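Local coordinates for DUF4276 family protein (Pyrococcus horikoshii, PDB 2P62) that is of unknown function but belongs to a family of the Toprim-like clan, and so may act on nucleic acids as some Toprim proteins do, at residues Glu9-Thr12 with Asp13-Phe16. Residues are numbered along the deposited sequence; the frame is centred on the assembly and turned at random.
Sequences EGKT and DESF
E9 and D13 meet where strand 2-7 gives way to helix 11-23: CB of E9 lies 3.7 Å from OD1 of D13, while the extended E9 chain leads its carboxylate away. E9, an acidic residue in the loop after strand 2-7, is placed like the glutamate of Toprim domains, consistent with the clan. At the N-cap, G10 N donates to the anti lone pair of D13 OD1 (2.8 Å), the half of a capping box that a glycine allows, and G10 O accepts E14 N at 3.0 Å, the first i to i+4 bond of the helix. CG of D13 stands beside its own backbone N (chi1 -43°), which lets OD1 reach back to the G10 amide. Replacing D13 by alanine is likely to leave that amide without its carboxylate acceptor. K11 O accepts S15 N, and the K11 side chain, bent at chi2 and chi4, reaches forward one turn. NZ and E14 OE2 make a long salt bridge (3.4 Å, a weak hydrogen bond), and a water accepts from NZ and donates to E14 OE2 and S15 OG; S15 OG also bonds E209. T12 O takes F16 N at 3.1 Å. K11 and T12 pack on D202 of the second subunit. K11, T12, S15 and F16 touch helix 204-218, D13 and F16 touch helix 152-162, and E9 pairs by backbone with A65, just beyond strand 58-63.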
# COMPACT_ATOMS: atom_id res chain seq x y z
N GLU A 9 8.92 -11.15 4.42
CA GLU A 9 8.02 -10.65 5.46
C GLU A 9 6.79 -9.88 4.97
O GLU A 9 5.69 -10.13 5.44
CB GLU A 9 8.78 -9.79 6.47
CG GLU A 9 7.95 -9.49 7.71
CD GLU A 9 8.69 -8.64 8.72
OE1 GLU A 9 9.90 -8.87 8.91
OE2 GLU A 9 8.05 -7.76 9.34
N GLY A 10 6.98 -8.93 4.05
CA GLY A 10 5.86 -8.14 3.57
C GLY A 10 5.88 -7.77 2.10
O GLY A 10 6.76 -8.20 1.34
N LYS A 11 4.91 -6.94 1.70
CA LYS A 11 4.79 -6.49 0.31
C LYS A 11 6.05 -5.79 -0.16
O LYS A 11 6.50 -6.02 -1.29
CB LYS A 11 3.60 -5.54 0.17
CG LYS A 11 3.10 -5.36 -1.26
CD LYS A 11 2.35 -6.61 -1.72
CE LYS A 11 1.54 -6.38 -3.00
NZ LYS A 11 2.38 -6.08 -4.19
N THR A 12 6.63 -4.93 0.68
CA THR A 12 7.85 -4.22 0.31
C THR A 12 8.95 -5.19 -0.14
O THR A 12 9.59 -4.98 -1.17
CB THR A 12 8.40 -3.34 1.48
OG1 THR A 12 8.51 -4.14 2.67
CG2 THR A 12 7.48 -2.15 1.74
N ASP A 13 9.15 -6.26 0.64
CA ASP A 13 10.16 -7.26 0.31
C ASP A 13 9.78 -8.03 -0.95
O ASP A 13 10.65 -8.41 -1.73
CB ASP A 13 10.35 -8.26 1.47
CG ASP A 13 10.39 -7.57 2.85
OD1 ASP A 13 9.37 -7.63 3.56
OD2 ASP A 13 11.43 -6.98 3.20
N GLU A 14 8.48 -8.25 -1.15
CA GLU A 14 8.05 -8.97 -2.35
C GLU A 14 8.29 -8.14 -3.62
O GLU A 14 8.69 -8.69 -4.65
CB GLU A 14 6.57 -9.36 -2.25
CG GLU A 14 6.00 -9.96 -3.55
CD GLU A 14 4.48 -9.96 -3.59
OE1 GLU A 14 3.85 -10.83 -2.96
OE2 GLU A 14 3.91 -9.07 -4.26
N SER A 15 8.04 -6.84 -3.55
CA SER A 15 8.24 -5.97 -4.72
C SER A 15 9.71 -5.88 -5.09
O SER A 15 10.06 -5.98 -6.27
CB SER A 15 7.72 -4.56 -4.45
OG SER A 15 6.31 -4.53 -4.39
N PHE A 16 10.54 -5.69 -4.08
CA PHE A 16 11.98 -5.58 -4.28
C PHE A 16 12.49 -6.80 -5.06
O PHE A 16 13.14 -6.65 -6.09
CB PHE A 16 12.70 -5.46 -2.92
CG PHE A 16 14.19 -5.35 -3.03
CD1 PHE A 16 15.00 -6.48 -2.88
CD2 PHE A 16 14.80 -4.13 -3.28
CE1 PHE A 16 16.39 -6.39 -3.00
CE2 PHE A 16 16.20 -4.03 -3.40
CZ PHE A 16 16.99 -5.16 -3.26
O HOH W 1 5.03 -7.00 -5.48